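Local coordinates for protein endo-1,4-beta-mannanase (Eisenia fetida, PDB 5Y6T) that probably hydrolyses internal beta-1,4-mannosidic bonds of mannans, as a glycoside hydrolase family 5 endo-mannanase from an earthworm, described as cold-adapted, at residues 36-41 / 68-73; 296-301 / 306-311. One frame throughout, in Å; residues are numbered along the deposited sequence. Where two conformers were deposited one is given.

Interaction 1: residues 36-41 / 68-73; sequences RDFGNG and IWVHCD
F38 points its ring edge at the end of I68, the closest touch between the loop 36-41 and the strand 65-72 of the (beta/alpha)8 barrel found throughout glycoside hydrolase family 5. The contact illustrates how a barrel packs its apolar side chains directly, and joins the nearby polar groups through water. On the tight side, I68 CD1 lies 3.6 Å from F38 CE2 and equally near CZ, close to the plane of the ring, with CG1 behind it at the same edge. The two side chains come from opposite directions. With its CG1 swung anti to the backbone N (chi1 -170°), I68 extends its longer branch to the phenyl rim. V70 adds a looser touch, its CG2 standing 4.3 Å from F38 CD2 and meeting the ring obliquely. L51 of helix 42-60 and L99 of helix 95-108 also pack on F38, so this part belongs to the layer between barrel strands and helices.

Beside it the contact is loose: no direct hydrogen bond joins the segments, and two waters do the joining. D37, whose carboxylate also accepts from the backbone N atoms of Q32 and N33, accepts a hydrogen bond from the first water at OD2. That water gives its other hydrogen bond to W69 O, at 2.7 Å. The second water accepts from D37 N at 2.9 Å and donates to V70 O at 3.0 Å.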
ATOM      1  N   ARG A  36      11.993  -0.622  11.429  1.00 21.47           N
ATOM      2  CA  ARG A  36      13.300  -1.204  11.710  0.50 21.58           C
ATOM      3  C   ARG A  36      13.310  -2.689  11.395  1.00 23.17           C
ATOM      4  O   ARG A  36      14.016  -3.493  12.016  1.00 23.44           O
ATOM      5  CB  ARG A  36      13.670  -0.922  13.176  0.50 24.14           C
ATOM      6  CG  ARG A  36      13.746   0.556  13.457  0.50 26.93           C
ATOM      7  CD  ARG A  36      14.208   0.857  14.872  0.50 31.09           C
ATOM      8  NE  ARG A  36      14.506   2.273  15.091  0.50 33.90           N
ATOM      9  CZ  ARG A  36      15.546   2.720  15.806  0.50 35.97           C
ATOM     10  NH1 ARG A  36      16.410   1.870  16.374  0.50 35.11           N
ATOM     11  NH2 ARG A  36      15.726   4.020  15.964  0.50 39.36           N
ATOM     12  N   ASP A  37      12.523  -3.082  10.395  1.00 21.58           N
ATOM     13  CA  ASP A  37      12.463  -4.486  10.008  1.00 21.24           C
ATOM     14  C   ASP A  37      13.503  -4.887   8.971  1.00 22.20           C
ATOM     15  O   ASP A  37      13.955  -6.032   8.919  1.00 21.93           O
ATOM     16  CB  ASP A  37      11.065  -4.785   9.470  1.00 22.05           C
ATOM     17  CG  ASP A  37      10.049  -4.917  10.586  1.00 25.97           C
ATOM     18  OD1 ASP A  37      10.388  -5.586  11.587  1.00 24.08           O
ATOM     19  OD2 ASP A  37       8.930  -4.444  10.460  1.00 24.70           O
ATOM     20  N   PHE A  38      13.768  -3.972   8.063  1.00 20.18           N
ATOM     21  CA  PHE A  38      14.703  -4.167   6.957  1.00 19.22           C
ATOM     22  C   PHE A  38      15.809  -3.136   6.988  1.00 20.04           C
ATOM     23  O   PHE A  38      15.573  -1.974   7.270  1.00 22.69           O
ATOM     24  CB  PHE A  38      13.913  -4.105   5.632  1.00 19.87           C
ATOM     25  CG  PHE A  38      12.784  -5.099   5.574  1.00 20.05           C
ATOM     26  CD1 PHE A  38      12.964  -6.398   5.198  1.00 20.23           C
ATOM     27  CD2 PHE A  38      11.482  -4.691   5.879  1.00 21.29           C
ATOM     28  CE1 PHE A  38      11.928  -7.300   5.160  1.00 21.12           C
ATOM     29  CE2 PHE A  38      10.432  -5.568   5.807  1.00 21.93           C
ATOM     30  CZ  PHE A  38      10.618  -6.870   5.457  1.00 20.58           C
ATOM     31  N   GLY A  39      17.015  -3.532   6.620  1.00 21.30           N
ATOM     32  CA  GLY A  39      18.104  -2.587   6.678  1.00 21.16           C
ATOM     33  C   GLY A  39      18.844  -2.660   8.036  1.00 21.07           C
ATOM     34  O   GLY A  39      18.327  -3.200   9.048  1.00 20.76           O
ATOM     35  N   ASN A  40      20.058  -2.150   8.012  1.00 20.68           N
ATOM     36  CA  ASN A  40      20.930  -2.050   9.227  1.00 21.74           C
ATOM     37  C   ASN A  40      21.085  -3.383   9.951  1.00 23.18           C
ATOM     38  O   ASN A  40      21.215  -3.431  11.174  1.00 25.64           O
ATOM     39  CB  ASN A  40      20.480  -0.905  10.103  1.00 22.14           C
ATOM     40  CG  ASN A  40      20.633   0.438   9.401  1.00 22.40           C
ATOM     41  OD1 ASN A  40      21.588   0.636   8.630  1.00 22.26           O
ATOM     42  ND2 ASN A  40      19.736   1.377   9.694  1.00 23.79           N
ATOM     43  N   GLY A  41      21.114  -4.454   9.157  1.00 21.96           N
ATOM     44  CA  GLY A  41      21.304  -5.847   9.661  1.00 22.46           C
ATOM     45  C   GLY A  41      20.217  -6.370  10.600  1.00 22.67           C
ATOM     46  O   GLY A  41      20.396  -7.418  11.256  1.00 22.52           O
ATOM     47  N   ILE A  68       3.433  -4.857   3.759  1.00 19.24           N
ATOM     48  CA  ILE A  68       4.458  -4.619   4.764  1.00 19.98           C
ATOM     49  C   ILE A  68       5.144  -3.275   4.517  1.00 21.62           C
ATOM     50  O   ILE A  68       5.343  -2.815   3.362  1.00 20.86           O
ATOM     51  CB  ILE A  68       5.517  -5.755   4.760  1.00 21.84           C
ATOM     52  CG1 ILE A  68       6.438  -5.595   5.995  1.00 24.38           C
ATOM     53  CG2 ILE A  68       6.299  -5.857   3.442  1.00 21.90           C
ATOM     54  CD1 ILE A  68       7.113  -6.891   6.396  1.00 25.28           C
ATOM     55  N   TRP A  69       5.532  -2.630   5.594  1.00 17.83           N
ATOM     56  CA  TRP A  69       6.048  -1.260   5.533  1.00 19.60           C
ATOM     57  C   TRP A  69       7.531  -1.229   5.822  1.00 20.74           C
ATOM     58  O   TRP A  69       8.017  -1.999   6.679  1.00 20.54           O
ATOM     59  CB  TRP A  69       5.354  -0.393   6.546  1.00 19.00           C
ATOM     60  CG  TRP A  69       3.876  -0.189   6.418  1.00 20.30           C
ATOM     61  CD1 TRP A  69       3.002  -0.805   5.555  1.00 19.53           C
ATOM     62  CD2 TRP A  69       3.095   0.712   7.192  1.00 19.93           C
ATOM     63  NE1 TRP A  69       1.697  -0.362   5.799  1.00 20.84           N
ATOM     64  CE2 TRP A  69       1.743   0.573   6.792  1.00 19.22           C
ATOM     65  CE3 TRP A  69       3.386   1.612   8.229  1.00 18.72           C
ATOM     66  CZ2 TRP A  69       0.703   1.320   7.378  1.00 19.92           C
ATOM     67  CZ3 TRP A  69       2.358   2.350   8.781  1.00 20.11           C
ATOM     68  CH2 TRP A  69       1.038   2.201   8.365  1.00 19.78           C
ATOM     69  N   VAL A  70       8.213  -0.273   5.205  1.00 19.92           N
ATOM     70  CA  VAL A  70       9.692  -0.226   5.303  1.00 20.60           C
ATOM     71  C   VAL A  70      10.168   1.052   5.959  1.00 20.25           C
ATOM     72  O   VAL A  70      10.463   1.007   7.167  1.00 21.52           O
ATOM     73  CB  VAL A  70      10.377  -0.458   3.935  1.00 20.47           C
ATOM     74  CG1 VAL A  70      11.894  -0.480   4.050  1.00 21.58           C
ATOM     75  CG2 VAL A  70       9.850  -1.742   3.254  1.00 23.64           C
ATOM     76  N   HIS A  71      10.276   2.181   5.285  1.00 18.10           N
ATOM     77  CA  HIS A  71      10.907   3.335   5.926  1.00 17.43           C
ATOM     78  C   HIS A  71      10.028   4.015   6.987  1.00 19.36           C
ATOM     79  O   HIS A  71      10.564   4.673   7.929  1.00 19.24           O
ATOM     80  CB  HIS A  71      11.285   4.427   4.929  1.00 18.62           C
ATOM     81  CG  HIS A  71      12.140   3.956   3.789  1.00 19.09           C
ATOM     82  ND1 HIS A  71      13.334   3.297   3.974  1.00 20.45           N
ATOM     83  CD2 HIS A  71      12.035   4.188   2.466  1.00 22.23           C
ATOM     84  CE1 HIS A  71      13.922   3.105   2.796  1.00 20.73           C
ATOM     85  NE2 HIS A  71      13.138   3.630   1.860  1.00 20.87           N
ATOM     86  N   CYS A  72       8.720   3.960   6.766  1.00 19.51           N
ATOM     87  CA  CYS A  72       7.732   4.510   7.725  1.00 20.13           C
ATOM     88  C   CYS A  72       7.918   6.017   7.838  1.00 20.67           C
ATOM     89  O   CYS A  72       7.757   6.749   6.839  1.00 20.50           O
ATOM     90  CB  CYS A  72       7.798   3.754   9.079  1.00 19.54           C
ATOM     91  SG  CYS A  72       7.321   2.012   8.913  1.00 21.37           S
ATOM     92  N   ASP A  73       8.379   6.524   8.959  1.00 19.63           N
ATOM     93  CA  ASP A  73       8.558   7.965   9.121  1.00 19.15           C
ATOM     94  C   ASP A  73       9.991   8.436   8.832  1.00 19.88           C
ATOM     95  O   ASP A  73      10.309   9.555   9.021  1.00 19.89           O
ATOM     96  CB  ASP A  73       8.207   8.360  10.579  1.00 19.89           C
ATOM     97  CG  ASP A  73       9.097   7.650  11.606  1.00 22.86           C
ATOM     98  OD1 ASP A  73      10.036   6.944  11.269  1.00 20.95           O
ATOM     99  OD2 ASP A  73       8.877   7.808  12.791  1.00 27.22           O
TER
HETATM  100  O   HOH W   1       8.841  -1.874   9.298  1.00 22.96           O
HETATM  101  O   HOH W   2      11.453  -1.612   8.179  1.00 23.31           O

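Interaction 2: residues 296-301 / 306-311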
ATOM      1  N   GLY A 296      -7.518  -2.053   1.126  1.00 18.23           N
ATOM      2  CA  GLY A 296      -6.123  -2.295   1.600  1.00 18.36           C
ATOM      3  C   GLY A 296      -5.951  -2.329   3.112  1.00 17.96           C
ATOM      4  O   GLY A 296      -4.904  -2.707   3.619  1.00 18.01           O
ATOM      5  N   GLU A 297      -6.950  -1.803   3.850  1.00 18.65           N
ATOM      6  CA  GLU A 297      -7.029  -1.938   5.296  1.00 17.58           C
ATOM      7  C   GLU A 297      -8.507  -1.869   5.734  1.00 19.37           C
ATOM      8  O   GLU A 297      -9.288  -1.083   5.210  1.00 19.02           O
ATOM      9  CB  GLU A 297      -6.359  -0.796   6.018  1.00 17.58           C
ATOM     10  CG  GLU A 297      -4.850  -0.611   5.849  1.00 17.19           C
ATOM     11  CD  GLU A 297      -4.247   0.514   6.688  1.00 20.92           C
ATOM     12  OE1 GLU A 297      -4.956   0.979   7.676  1.00 20.77           O
ATOM     13  OE2 GLU A 297      -3.075   0.944   6.389  1.00 20.43           O
ATOM     14  N   PHE A 298      -8.810  -2.655   6.751  1.00 20.57           N
ATOM     15  CA  PHE A 298     -10.080  -2.632   7.501  1.00 20.02           C
ATOM     16  C   PHE A 298      -9.888  -3.574   8.656  1.00 20.57           C
ATOM     17  O   PHE A 298      -8.950  -4.354   8.692  1.00 19.13           O
ATOM     18  CB  PHE A 298     -11.259  -3.130   6.656  1.00 18.74           C
ATOM     19  CG  PHE A 298     -11.074  -4.498   6.098  1.00 18.89           C
ATOM     20  CD1 PHE A 298     -10.317  -4.754   4.942  1.00 19.16           C
ATOM     21  CD2 PHE A 298     -11.517  -5.597   6.789  1.00 20.72           C
ATOM     22  CE1 PHE A 298     -10.146  -6.045   4.463  1.00 21.77           C
ATOM     23  CE2 PHE A 298     -11.292  -6.875   6.342  1.00 19.64           C
ATOM     24  CZ  PHE A 298     -10.585  -7.123   5.213  1.00 21.24           C
ATOM     25  N   SER A 299     -10.828  -3.568   9.610  1.00 18.02           N
ATOM     26  CA  SER A 299     -10.712  -4.549  10.682  1.00 20.67           C
ATOM     27  C   SER A 299     -12.101  -4.682  11.305  1.00 21.59           C
ATOM     28  O   SER A 299     -12.974  -3.817  11.110  1.00 21.61           O
ATOM     29  CB  SER A 299      -9.706  -4.109  11.715  1.00 22.86           C
ATOM     30  OG  SER A 299     -10.130  -2.976  12.427  1.00 21.90           O
ATOM     31  N   GLN A 300     -12.308  -5.804  11.987  1.00 24.82           N
ATOM     32  CA  GLN A 300     -13.530  -6.033  12.688  1.00 24.77           C
ATOM     33  C   GLN A 300     -13.636  -5.031  13.864  1.00 22.91           C
ATOM     34  O   GLN A 300     -14.689  -4.386  14.112  1.00 24.82           O
ATOM     35  CB  GLN A 300     -13.588  -7.505  13.140  1.00 27.07           C
ATOM     36  CG  GLN A 300     -14.928  -7.862  13.834  1.00 27.66           C
ATOM     37  CD  GLN A 300     -14.889  -9.305  14.241  1.00 26.64           C
ATOM     38  OE1 GLN A 300     -15.029 -10.185  13.396  1.00 24.78           O
ATOM     39  NE2 GLN A 300     -14.671  -9.569  15.504  1.00 31.16           N
ATOM     40  N   SER A 301     -12.550  -4.932  14.605  1.00 25.18           N
ATOM     41  CA  SER A 301     -12.484  -3.994  15.743  1.00 25.88           C
ATOM     42  C   SER A 301     -12.673  -2.556  15.306  1.00 27.01           C
ATOM     43  O   SER A 301     -13.195  -1.726  16.062  1.00 24.65           O
ATOM     44  CB  SER A 301     -11.202  -4.105  16.567  1.00 27.20           C
ATOM     45  OG  SER A 301     -10.031  -4.010  15.792  1.00 30.60           O
ATOM     46  N   ARG A 306     -19.999  -5.492  12.084  1.00 25.06           N
ATOM     47  CA  ARG A 306     -20.035  -6.550  11.146  1.00 25.22           C
ATOM     48  C   ARG A 306     -18.786  -7.426  11.391  1.00 24.84           C
ATOM     49  O   ARG A 306     -17.800  -6.994  11.934  1.00 24.92           O
ATOM     50  CB  ARG A 306     -20.065  -6.063   9.700  1.00 26.32           C
ATOM     51  CG  ARG A 306     -18.852  -5.262   9.274  1.00 26.06           C
ATOM     52  CD  ARG A 306     -19.090  -4.560   7.930  1.00 24.90           C
ATOM     53  NE  ARG A 306     -20.170  -3.591   8.073  1.00 27.61           N
ATOM     54  CZ  ARG A 306     -21.084  -3.297   7.164  1.00 24.02           C
ATOM     55  NH1 ARG A 306     -21.043  -3.815   5.953  1.00 25.35           N
ATOM     56  NH2 ARG A 306     -22.014  -2.403   7.463  1.00 26.96           N
ATOM     57  N   SER A 307     -18.849  -8.684  10.983  1.00 25.18           N
ATOM     58  CA  SER A 307     -17.782  -9.601  11.298  1.00 24.10           C
ATOM     59  C   SER A 307     -16.682  -9.483  10.245  1.00 22.90           C
ATOM     60  O   SER A 307     -16.940  -9.042   9.100  1.00 24.24           O
ATOM     61  CB  SER A 307     -18.239 -11.031  11.300  1.00 25.26           C
ATOM     62  OG  SER A 307     -18.554 -11.425  10.010  1.00 25.54           O
ATOM     63  N   ILE A 308     -15.501  -9.949  10.636  1.00 22.94           N
ATOM     64  CA  ILE A 308     -14.365 -10.057   9.704  1.00 22.23           C
ATOM     65  C   ILE A 308     -14.741 -10.856   8.440  1.00 24.62           C
ATOM     66  O   ILE A 308     -14.325 -10.544   7.304  1.00 23.22           O
ATOM     67  CB  ILE A 308     -13.140 -10.698  10.392  1.00 23.03           C
ATOM     68  CG1 ILE A 308     -11.883 -10.464   9.514  1.00 22.23           C
ATOM     69  CG2 ILE A 308     -13.351 -12.202  10.717  1.00 25.00           C
ATOM     70  CD1 ILE A 308     -11.316  -9.077   9.663  1.00 21.74           C
ATOM     71  N   THR A 309     -15.542 -11.911   8.590  1.00 22.70           N
ATOM     72  CA  THR A 309     -15.944 -12.708   7.433  0.70 25.44           C
ATOM     73  C   THR A 309     -16.845 -11.902   6.511  1.00 22.49           C
ATOM     74  O   THR A 309     -16.766 -12.032   5.294  1.00 24.40           O
ATOM     75  CB  THR A 309     -16.593 -14.017   7.938  0.70 28.15           C
ATOM     76  OG1 THR A 309     -15.556 -14.807   8.567  0.70 30.20           O
ATOM     77  CG2 THR A 309     -17.216 -14.779   6.833  0.70 31.35           C
ATOM     78  N   ASP A 310     -17.776 -11.131   7.101  1.00 22.81           N
ATOM     79  CA  ASP A 310     -18.623 -10.243   6.316  1.00 23.66           C
ATOM     80  C   ASP A 310     -17.779  -9.271   5.440  1.00 23.40           C
ATOM     81  O   ASP A 310     -18.145  -8.995   4.284  1.00 23.38           O
ATOM     82  CB  ASP A 310     -19.506  -9.372   7.208  1.00 26.40           C
ATOM     83  CG  ASP A 310     -20.639 -10.128   7.886  1.00 31.76           C
ATOM     84  OD1 ASP A 310     -21.064 -11.228   7.403  1.00 30.94           O
ATOM     85  OD2 ASP A 310     -21.016  -9.596   8.964  1.00 35.93           O
ATOM     86  N   GLN A 311     -16.693  -8.776   6.007  1.00 18.89           N
ATOM     87  CA  GLN A 311     -15.893  -7.800   5.345  1.00 22.52           C
ATOM     88  C   GLN A 311     -15.126  -8.436   4.185  1.00 20.55           C
ATOM     89  O   GLN A 311     -15.177  -7.940   3.053  1.00 20.72           O
ATOM     90  CB  GLN A 311     -14.975  -7.162   6.365  1.00 19.31           C
ATOM     91  CG  GLN A 311     -15.653  -6.351   7.456  1.00 22.13           C
ATOM     92  CD  GLN A 311     -14.759  -5.927   8.580  1.00 21.82           C
ATOM     93  OE1 GLN A 311     -13.907  -6.707   9.055  1.00 22.98           O
ATOM     94  NE2 GLN A 311     -14.902  -4.672   9.034  1.00 22.89           N
TER
HETATM   95  O   HOH W   3     -17.101  -4.403  12.797  1.00 26.19           O
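Q300 reaches across to the first turn of helix 308-317, a small example of a side chain standing in for backbone at a helix start. From CB, 4.0 Å from I308 N, the chain leaves with CG anti to the backbone N (chi1 -176°) and runs on extended. CG passes R306 O at 3.6 Å, CD lies 3.7 Å from I308 N, and OE1 accepts from I308 N at 2.8 Å, in the carbonyl plane and on a lone pair. With an alanine here, I308 N is likely to lose its side-chain acceptor and a gap to open beside R306 O. The same turn is closed by a capping box, S307 OG taking D310 N and D310 OD2 taking S307 N.

Q311 answers from the helix: its NE2 donates to S299 O at 3.0 Å, nearly straight (172°) but from above the carbonyl plane, while OE1 lies at the edge of the F298 ring, 3.5 Å from CD2. Ring and amide planes stand 77° apart. The F298 ring also meets F312 edge-to-face, and I308 and Q300 both touch T340, which places the contact between the end of barrel strand 293-297, helix 308-317 and helix 338-348.

Overall arrangement
Interactions 1 and 2 follow one another along the chain, the first complete long before the second begins, and their centres lie about 27 Å apart. Both reach the same barrel sheet: interaction 1 through strand 65-72, interaction 2 through the residues that follow strand 293-297. The first joins its strand to the loop leading into helix 42-60, the second joins this chain to the start of helix 308-317. They touch where W69 CZ2 lies 3.9 Å from E297 OE2. A Tris molecule, probably from the crystallisation liquor, is hydrogen-bonded to E297 and lies near W69, which may mark a pocket, consistent with substrate binding at the C-terminal ends of the barrel strands in family 5.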